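Local structure of Exo-arabinanase (Penicillium chrysogenum, 3A72) at residues 26-31 and 315-320; 329-334 and 347-352; 6-11 and 341-346. The protein hydrolyses alpha-1,5-linked L-arabinan from a chain end, probably releasing arabinobiose, which occupies its pocket in this complex. All blocks are in the same frame, centred on the assembly; numbering follows the deposited sequence.

Interaction 1: 26-31 and 315-320; sequences PRNEQL and TRALRV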
loop_
_atom_site.group_PDB
_atom_site.type_symbol
_atom_site.label_atom_id
_atom_site.label_comp_id
_atom_site.label_asym_id
_atom_site.label_seq_id
_atom_site.Cartn_x
_atom_site.Cartn_y
_atom_site.Cartn_z
ATOM N N PRO A 26 -0.487 4.544 6.179
ATOM C CA PRO A 26 -1.562 5.274 5.507
ATOM C C PRO A 26 -1.957 4.586 4.234
ATOM O O PRO A 26 -1.084 4.186 3.445
ATOM C CB PRO A 26 -0.905 6.615 5.175
ATOM C CG PRO A 26 0.544 6.244 4.944
ATOM C CD PRO A 26 0.832 5.184 5.982
ATOM N N ARG A 27 -3.237 4.524 3.938
ATOM C CA ARG A 27 -3.738 4.127 2.610
ATOM C C ARG A 27 -4.916 5.042 2.291
ATOM O O ARG A 27 -5.603 5.552 3.157
ATOM C CB ARG A 27 -4.097 2.645 2.532
ATOM C CG ARG A 27 -2.871 1.723 2.595
ATOM C CD ARG A 27 -2.065 1.806 1.322
ATOM N NE ARG A 27 -0.932 0.881 1.263
ATOM C CZ ARG A 27 0.328 1.195 1.621
ATOM N NH1 ARG A 27 0.643 2.359 2.134
ATOM N NH2 ARG A 27 1.268 0.278 1.427
ATOM N N ASN A 28 -5.200 5.179 0.978
ATOM C CA ASN A 28 -6.260 6.056 0.547
ATOM C C ASN A 28 -6.858 5.532 -0.761
ATOM O O ASN A 28 -6.321 4.624 -1.409
ATOM C CB ASN A 28 -5.758 7.499 0.474
ATOM C CG ASN A 28 -4.578 7.592 -0.425
ATOM O OD1 ASN A 28 -4.599 7.266 -1.612
ATOM N ND2 ASN A 28 -3.452 8.015 0.034
ATOM N N GLU A 29 -7.962 6.126 -1.143
ATOM C CA GLU A 29 -8.597 5.852 -2.429
ATOM C C GLU A 29 -9.288 7.125 -2.899
ATOM O O GLU A 29 -9.717 7.926 -2.082
ATOM C CB GLU A 29 -9.577 4.676 -2.349
ATOM C CG GLU A 29 -10.274 4.226 -3.610
ATOM C CD GLU A 29 -9.323 3.819 -4.707
ATOM O OE1 GLU A 29 -9.210 2.646 -5.180
ATOM O OE2 GLU A 29 -8.705 4.771 -5.228
ATOM N N GLN A 30 -9.420 7.283 -4.203
ATOM C CA GLN A 30 -10.248 8.323 -4.794
ATOM C C GLN A 30 -11.411 7.599 -5.492
ATOM O O GLN A 30 -11.205 6.733 -6.326
ATOM C CB GLN A 30 -9.484 9.201 -5.786
ATOM C CG GLN A 30 -10.400 10.280 -6.309
ATOM C CD GLN A 30 -9.713 11.242 -7.239
ATOM O OE1 GLN A 30 -8.892 10.880 -8.097
ATOM N NE2 GLN A 30 -10.022 12.535 -7.091
ATOM N N LEU A 31 -12.619 7.971 -5.115
ATOM C CA LEU A 31 -13.815 7.395 -5.704
ATOM C C LEU A 31 -14.060 8.054 -7.059
ATOM O O LEU A 31 -13.534 9.141 -7.355
ATOM C CB LEU A 31 -14.998 7.593 -4.773
ATOM C CG LEU A 31 -14.825 7.049 -3.375
ATOM C CD1 LEU A 31 -16.177 7.119 -2.672
ATOM C CD2 LEU A 31 -14.283 5.624 -3.347
ATOM N N THR A 315 5.768 3.491 4.766
ATOM C CA THR A 315 4.868 3.204 3.653
ATOM C C THR A 315 3.970 4.390 3.264
ATOM O O THR A 315 2.786 4.272 2.985
ATOM C CB THR A 315 4.101 1.876 3.896
ATOM O OG1 THR A 315 3.549 1.443 2.617
ATOM C CG2 THR A 315 3.009 1.895 4.906
ATOM N N ARG A 316 4.609 5.567 3.216
ATOM C CA ARG A 316 3.941 6.786 2.790
ATOM C C ARG A 316 3.241 6.544 1.471
ATOM O O ARG A 316 3.825 5.991 0.540
ATOM C CB ARG A 316 4.971 7.922 2.722
ATOM C CG ARG A 316 4.376 9.287 2.480
ATOM C CD ARG A 316 5.412 10.390 2.560
ATOM N NE ARG A 316 6.347 10.267 1.446
ATOM C CZ ARG A 316 7.276 11.164 1.159
ATOM N NH1 ARG A 316 7.370 12.300 1.841
ATOM N NH2 ARG A 316 8.131 10.962 0.147
ATOM N N ALA A 317 1.971 6.952 1.401
ATOM C CA ALA A 317 1.082 6.582 0.302
ATOM C C ALA A 317 0.952 7.715 -0.679
ATOM O O ALA A 317 0.835 8.893 -0.329
ATOM C CB ALA A 317 -0.282 6.191 0.837
ATOM N N LEU A 318 0.968 7.385 -1.975
ATOM C CA LEU A 318 0.836 8.335 -3.067
ATOM C C LEU A 318 -0.458 8.050 -3.828
ATOM O O LEU A 318 -0.868 6.890 -3.988
ATOM C CB LEU A 318 1.989 8.194 -4.059
ATOM C CG LEU A 318 3.400 8.345 -3.504
ATOM C CD1 LEU A 318 4.423 8.150 -4.605
ATOM C CD2 LEU A 318 3.561 9.697 -2.830
ATOM N N ARG A 319 -1.048 9.089 -4.411
ATOM C CA ARG A 319 -2.184 8.912 -5.310
ATOM C C ARG A 319 -2.202 10.064 -6.324
ATOM O O ARG A 319 -2.202 11.225 -5.954
ATOM C CB ARG A 319 -3.492 8.821 -4.589
ATOM C CG ARG A 319 -4.648 8.544 -5.524
ATOM C CD ARG A 319 -5.915 8.090 -4.825
ATOM N NE ARG A 319 -5.711 6.785 -4.203
ATOM C CZ ARG A 319 -5.676 5.616 -4.868
ATOM N NH1 ARG A 319 -5.872 5.561 -6.156
ATOM N NH2 ARG A 319 -5.438 4.533 -4.184
ATOM N N VAL A 320 -2.270 9.700 -7.598
ATOM C CA VAL A 320 -2.494 10.675 -8.659
ATOM C C VAL A 320 -4.011 10.874 -8.748
ATOM O O VAL A 320 -4.749 9.919 -9.113
ATOM C CB VAL A 320 -1.916 10.207 -9.987
ATOM C CG1 VAL A 320 -2.280 11.193 -11.110
ATOM C CG2 VAL A 320 -0.385 10.066 -9.881
HETATM O O HOH W 1 -2.319 6.156 -1.936
HETATM O O HOH W 2 -6.630 1.850 -4.490
#
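Arg27 turns its guanidinium edge to Thr315 and grips it end-on with two nitrogens. NH2 reaches Thr315 OG1 at 2.8 Å, while NH1 lies 3.0 Å from Thr315 O; both acceptors lie in the guanidinium plane. The CB of Arg27 points away from 315-320, but the bend at chi2 (-71°) brings the chain back. NH1 also donates to the carbonyl O of Pro26, which helps to fix the rotation of the group. Beside this grip the Pro26 ring sits against Ala317, CG to CB 4.2 Å. This is the tight, buried end, and the side chain of Thr315 lies about 7 Å from a bound arabinofuranose.

Further along, the backbones stand wider apart: the CA separation is 5.9 Å at Arg27 and Ala317 but 7.7 Å at Glu29 and Arg319. The long Arg319 side chain fills the gap. It holds Asn28 side-on, NE to OD1 at 2.9 Å in the plane of the amide carbonyl, and NH2 donates to the backbone O of Asn28 from above its carbonyl plane. Amide and guanidinium planes stand 84° apart. Over one guanidinium face lies Glu29 OE2, 3.1 Å from Arg319 NH1, a salt bridge of charges alone, since no N-H points at it. The same OE2 accepts the N-H of Gln30 on its anti lone pair. The open side is at partly exposed Arg319, whose NH2 donates to water 2, and Gln30, which reaches on to Ser322.

The axes run only 14° apart without backbone bonding, as expected for the innermost strands of adjoining blades, the first and the last, in a six-bladed beta-propeller.

Interaction 2: 329-334 and 347-352; sequences LVVNSA and SVMDLK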
loop_
_atom_site.group_PDB
_atom_site.type_symbol
_atom_site.label_atom_id
_atom_site.label_comp_id
_atom_site.label_asym_id
_atom_site.label_seq_id
_atom_site.Cartn_x
_atom_site.Cartn_y
_atom_site.Cartn_z
ATOM N N LEU A 329 -1.022 15.361 -7.183
ATOM C CA LEU A 329 -0.528 14.221 -6.444
ATOM C C LEU A 329 -0.788 14.354 -4.935
ATOM O O LEU A 329 -0.324 15.325 -4.318
ATOM C CB LEU A 329 0.984 14.115 -6.642
ATOM C CG LEU A 329 1.678 12.940 -5.922
ATOM C CD1 LEU A 329 1.302 11.606 -6.536
ATOM C CD2 LEU A 329 3.176 13.155 -5.915
ATOM N N VAL A 330 -1.463 13.392 -4.346
ATOM C CA VAL A 330 -1.588 13.226 -2.897
ATOM C C VAL A 330 -0.379 12.491 -2.379
ATOM O O VAL A 330 0.028 11.455 -2.931
ATOM C CB VAL A 330 -2.857 12.438 -2.607
ATOM C CG1 VAL A 330 -2.861 11.766 -1.248
ATOM C CG2 VAL A 330 -4.097 13.328 -2.744
ATOM N N VAL A 331 0.184 13.018 -1.279
ATOM C CA VAL A 331 1.274 12.409 -0.546
ATOM C C VAL A 331 0.819 12.337 0.921
ATOM O O VAL A 331 0.624 13.374 1.553
ATOM C CB VAL A 331 2.608 13.180 -0.687
ATOM C CG1 VAL A 331 3.716 12.367 -0.065
ATOM C CG2 VAL A 331 2.879 13.545 -2.118
ATOM N N ASN A 332 0.598 11.131 1.433
ATOM C CA ASN A 332 -0.150 10.912 2.688
ATOM C C ASN A 332 0.680 10.093 3.634
ATOM O O ASN A 332 1.007 8.923 3.312
ATOM C CB ASN A 332 -1.438 10.206 2.303
ATOM C CG ASN A 332 -2.325 9.657 3.369
ATOM O OD1 ASN A 332 -2.340 10.078 4.595
ATOM N ND2 ASN A 332 -3.082 8.712 3.059
ATOM N N SER A 333 1.046 10.643 4.775
ATOM C CA SER A 333 1.782 9.933 5.809
ATOM C C SER A 333 0.890 9.646 7.018
ATOM O O SER A 333 -0.017 10.426 7.349
ATOM C CB SER A 333 3.001 10.778 6.282
ATOM O OG SER A 333 3.744 10.032 7.245
ATOM N N ALA A 334 1.217 8.565 7.741
ATOM C CA ALA A 334 0.628 8.278 9.043
ATOM C C ALA A 334 1.677 8.138 10.113
ATOM O O ALA A 334 1.378 7.647 11.220
ATOM C CB ALA A 334 -0.301 7.058 9.009
ATOM N N SER A 347 -0.377 16.070 1.900
ATOM C CA SER A 347 -0.052 17.199 1.030
ATOM C C SER A 347 -0.549 16.876 -0.382
ATOM O O SER A 347 -0.679 15.715 -0.742
ATOM C CB SER A 347 1.435 17.470 1.027
ATOM O OG SER A 347 1.936 17.778 2.319
ATOM N N VAL A 348 -0.794 17.942 -1.152
ATOM C CA VAL A 348 -1.156 17.820 -2.557
ATOM C C VAL A 348 -0.183 18.666 -3.333
ATOM O O VAL A 348 0.014 19.845 -3.021
ATOM C CB VAL A 348 -2.617 18.253 -2.805
ATOM C CG1 VAL A 348 -2.951 18.154 -4.295
ATOM C CG2 VAL A 348 -3.576 17.383 -2.015
ATOM N N MET A 349 0.439 18.083 -4.348
ATOM C CA MET A 349 1.375 18.738 -5.207
ATOM C C MET A 349 0.817 18.904 -6.588
ATOM O O MET A 349 0.126 18.049 -7.120
ATOM C CB MET A 349 2.697 17.884 -5.286
ATOM C CG MET A 349 3.306 17.595 -3.926
ATOM S SD MET A 349 4.723 16.509 -4.017
ATOM C CE MET A 349 5.959 17.591 -4.719
ATOM N N ASP A 350 1.156 20.056 -7.221
ATOM C CA ASP A 350 0.722 20.388 -8.582
ATOM C C ASP A 350 1.755 19.883 -9.551
ATOM O O ASP A 350 2.821 20.497 -9.705
ATOM C CB ASP A 350 0.502 21.886 -8.717
ATOM C CG ASP A 350 -0.014 22.278 -10.084
ATOM O OD1 ASP A 350 -0.147 21.415 -10.972
ATOM O OD2 ASP A 350 -0.375 23.503 -10.247
ATOM N N LEU A 351 1.482 18.752 -10.193
ATOM C CA LEU A 351 2.420 18.100 -11.112
ATOM C C LEU A 351 2.669 18.932 -12.362
ATOM O O LEU A 351 3.716 18.723 -13.028
ATOM C CB LEU A 351 1.961 16.694 -11.455
ATOM C CG LEU A 351 1.819 15.764 -10.218
ATOM C CD1 LEU A 351 1.192 14.426 -10.667
ATOM C CD2 LEU A 351 3.114 15.599 -9.488
ATOM N N LYS A 352 1.778 19.858 -12.693
ATOM C CA LYS A 352 2.037 20.788 -13.800
ATOM C C LYS A 352 3.298 21.599 -13.494
ATOM O O LYS A 352 4.056 21.943 -14.443
ATOM C CB LYS A 352 0.834 21.680 -14.071
ATOM C CG LYS A 352 0.967 22.533 -15.345
ATOM C CD LYS A 352 -0.357 23.276 -15.607
ATOM C CE LYS A 352 -0.320 24.279 -16.764
ATOM N NZ LYS A 352 -1.698 24.502 -17.343
#
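Leu329 O is held by two groups of the facing strand: Met349 N donates to Leu329 O at 2.9 Å, and Val348 CA approaches Leu329 O at 3.2 Å in a CA-H...O contact. The reciprocal bond, Leu329 N to Met349 O, completes a hydrogen-bonded pair. Two residues along, Val331 and Ser347 form a second such pair, and the carbonyl O of Ser347 likewise takes both Val331 N and the CA-H of Val330. Between them Val330 and Val348 are the non-hydrogen-bonded pair, their CG2 methyls 4.2 Å apart on the face that carries these two valines. This antiparallel beta hairpin joins the two middle strands of the last propeller blade, 328-333 and 344-350, and both are flanked by further strands.

On the face bearing Leu329, Val331 and Met349, the thioether sulfur does the touching. Met349 runs alongside Leu329, pointing the same way, and its SD lies 4.2 Å from Leu329 CD2 and 4.0 Å from Val331 CG2. Leu292 of strand 292-295, in the preceding blade, touches Leu329 and Met349. Where the strand gives way to the C-terminal helix, Leu351 CD2 folds back onto Leu329 CB at 3.9 Å. Asp350 stands at the N-cap of that helix: OD1 accepts from Lys352 N, which meets it from above the carboxylate plane, and it also makes a salt bridge with Arg327.

Interaction 3: 6-11 and 341-346; sequences LTNVTI and NNRVSV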
loop_
_atom_site.group_PDB
_atom_site.type_symbol
_atom_site.label_atom_id
_atom_site.label_comp_id
_atom_site.label_asym_id
_atom_site.label_seq_id
_atom_site.Cartn_x
_atom_site.Cartn_y
_atom_site.Cartn_z
ATOM N N LEU A 6 -1.544 21.821 -1.373
ATOM C CA LEU A 6 -1.789 21.816 0.044
ATOM C C LEU A 6 -0.563 21.223 0.739
ATOM O O LEU A 6 0.029 20.292 0.198
ATOM C CB LEU A 6 -3.016 20.937 0.408
ATOM C CG LEU A 6 -4.350 21.394 -0.124
ATOM C CD1 LEU A 6 -5.405 20.292 0.119
ATOM C CD2 LEU A 6 -4.801 22.699 0.514
ATOM N N THR A 7 -0.237 21.699 1.924
ATOM C CA THR A 7 0.915 21.183 2.615
ATOM C C THR A 7 0.561 20.810 4.027
ATOM O O THR A 7 0.085 21.638 4.821
ATOM C CB THR A 7 2.073 22.207 2.618
ATOM O OG1 THR A 7 2.467 22.358 1.234
ATOM C CG2 THR A 7 3.249 21.750 3.463
ATOM N N ASN A 8 0.790 19.535 4.369
ATOM C CA ASN A 8 0.756 19.059 5.734
ATOM C C ASN A 8 -0.582 19.258 6.421
ATOM O O ASN A 8 -0.631 19.634 7.605
ATOM C CB ASN A 8 1.888 19.695 6.570
ATOM C CG ASN A 8 2.124 18.950 7.846
ATOM O OD1 ASN A 8 1.914 17.738 7.933
ATOM N ND2 ASN A 8 2.581 19.713 8.845
ATOM N N VAL A 9 -1.667 18.981 5.699
ATOM C CA VAL A 9 -3.017 19.053 6.263
ATOM C C VAL A 9 -3.212 17.898 7.215
ATOM O O VAL A 9 -2.932 16.757 6.866
ATOM C CB VAL A 9 -4.074 19.044 5.187
ATOM C CG1 VAL A 9 -5.457 19.026 5.761
ATOM C CG2 VAL A 9 -3.897 20.219 4.229
ATOM N N THR A 10 -3.726 18.162 8.415
ATOM C CA THR A 10 -4.024 17.092 9.354
ATOM C C THR A 10 -5.327 16.379 9.023
ATOM O O THR A 10 -6.392 16.999 8.954
ATOM C CB THR A 10 -4.200 17.631 10.753
ATOM O OG1 THR A 10 -3.119 18.386 11.095
ATOM C CG2 THR A 10 -4.280 16.510 11.774
ATOM N N ILE A 11 -5.245 15.094 8.807
ATOM C CA ILE A 11 -6.429 14.273 8.679
ATOM C C ILE A 11 -6.900 13.802 10.047
ATOM O O ILE A 11 -8.085 13.863 10.372
ATOM C CB ILE A 11 -6.170 13.035 7.759
ATOM C CG1 ILE A 11 -5.710 13.487 6.367
ATOM C CG2 ILE A 11 -7.412 12.159 7.727
ATOM C CD1 ILE A 11 -5.524 12.376 5.367
ATOM N N ASN A 341 5.185 10.727 18.144
ATOM C CA ASN A 341 4.343 11.874 17.808
ATOM C C ASN A 341 3.715 11.706 16.440
ATOM O O ASN A 341 3.669 12.661 15.662
ATOM C CB ASN A 341 5.146 13.200 17.860
ATOM C CG ASN A 341 5.650 13.517 19.238
ATOM O OD1 ASN A 341 4.797 13.801 20.079
ATOM N ND2 ASN A 341 6.948 13.465 19.397
ATOM N N ASN A 342 3.238 10.491 16.134
ATOM C CA ASN A 342 2.662 10.270 14.813
ATOM C C ASN A 342 1.295 10.963 14.677
ATOM O O ASN A 342 0.544 11.071 15.641
ATOM C CB ASN A 342 2.488 8.776 14.543
ATOM C CG ASN A 342 3.761 8.064 14.212
ATOM O OD1 ASN A 342 4.871 8.617 14.172
ATOM N ND2 ASN A 342 3.619 6.763 13.919
ATOM N N ARG A 343 0.998 11.346 13.440
ATOM C CA ARG A 343 -0.307 11.834 13.030
ATOM C C ARG A 343 -0.506 11.464 11.584
ATOM O O ARG A 343 0.453 11.118 10.887
ATOM C CB ARG A 343 -0.454 13.361 13.265
ATOM C CG ARG A 343 0.649 14.147 12.584
ATOM C CD ARG A 343 0.497 15.631 12.938
ATOM N NE ARG A 343 -0.188 16.466 12.034
ATOM C CZ ARG A 343 0.298 16.865 10.858
ATOM N NH1 ARG A 343 1.502 16.366 10.549
ATOM N NH2 ARG A 343 -0.171 17.655 9.951
ATOM N N VAL A 344 -1.746 11.567 11.126
ATOM C CA VAL A 344 -2.081 11.304 9.738
ATOM C C VAL A 344 -2.238 12.639 9.046
ATOM O O VAL A 344 -3.052 13.463 9.461
ATOM C CB VAL A 344 -3.367 10.460 9.612
ATOM C CG1 VAL A 344 -3.558 10.099 8.150
ATOM C CG2 VAL A 344 -3.298 9.231 10.494
ATOM N N SER A 345 -1.445 12.859 7.991
ATOM C CA SER A 345 -1.422 14.127 7.268
ATOM C C SER A 345 -1.372 13.865 5.767
ATOM O O SER A 345 -1.040 12.777 5.291
ATOM C CB SER A 345 -0.277 15.001 7.725
ATOM O OG SER A 345 0.967 14.474 7.388
ATOM N N VAL A 346 -1.635 14.939 5.014
ATOM C CA VAL A 346 -1.601 14.861 3.581
ATOM C C VAL A 346 -1.167 16.198 2.979
ATOM O O VAL A 346 -1.525 17.269 3.466
ATOM C CB VAL A 346 -2.994 14.439 3.042
ATOM C CG1 VAL A 346 -4.066 15.461 3.365
ATOM C CG2 VAL A 346 -2.971 14.135 1.560
HETATM O O HOH W 3 -1.915 18.003 14.036
#
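Asn8 OD1 receives both terminal nitrogens of Arg343, NH2 at 2.9 Å and NH1 at 3.0 Å, so one oxygen is pinched end-on in the guanidinium plane. The amide stands nearly upright to that plane, 82° apart; NH1 comes in close to the amide carbonyl plane, NH2 from above it and not on a lone pair. On the edge between NE and NH2, the second N-H of NH2 goes to Thr10 OG1, 3.2 Å away. Water 3 lies beside this hydroxyl and accepts a weak bond from NE, on the exposed side of the contact.

Torsions and backbone together set these groups in place. The CG of Arg343 lies between its own N and carbonyl carbon (chi1 55°), and the bend at chi3 swings the tip over to 6-11. Asn8 has left-handed backbone angles and, with Val9, faces Val346 in a G1 beta bulge. Val9 and Val346 exchange two backbone hydrogen bonds, Val9 N to Val346 O at 2.8 Å; Ile11 N continues the pairing with Val344 O at 2.8 Å. Inward, Ile11 CB rests on Val344 CG1 at 3.9 Å, and its CG1 meets Val346 CG1 at 4.0 Å.

Beyond them, Trp40 of strand 36-42 touches both Ile11 and Val344, whereas Glu310 takes the hydroxyl of Ser345. Strand 6-10 thus becomes the outermost strand of the last blade, paired with 344-350, which 328-333 follows on its inner side: N- and C-terminal chain share one sheet and close the propeller ring, as in the Velcro closure of such folds.

How the interactions relate
All three interactions involve the last blade. Interaction 2 pairs its two middle strands, interaction 3 adds the outermost strand from the N-terminus, and interaction 1 joins its innermost strand to the first blade. Interactions 2 and 3 share strand 344-350, with Val348 N also bonded to Leu6 O; interactions 1 and 2 meet where strands 317-320 and 328-333 pair, Arg319 O to Val330 N. Interactions 1 and 2 are buried, interaction 3 only partly so. Backbone bonds and apolar side chains make interaction 2, arginine grips and a salt bridge replace backbone pairing in interaction 1, and interaction 3 combines backbone pairing and apolar contacts with an arginine grip on neutral oxygens.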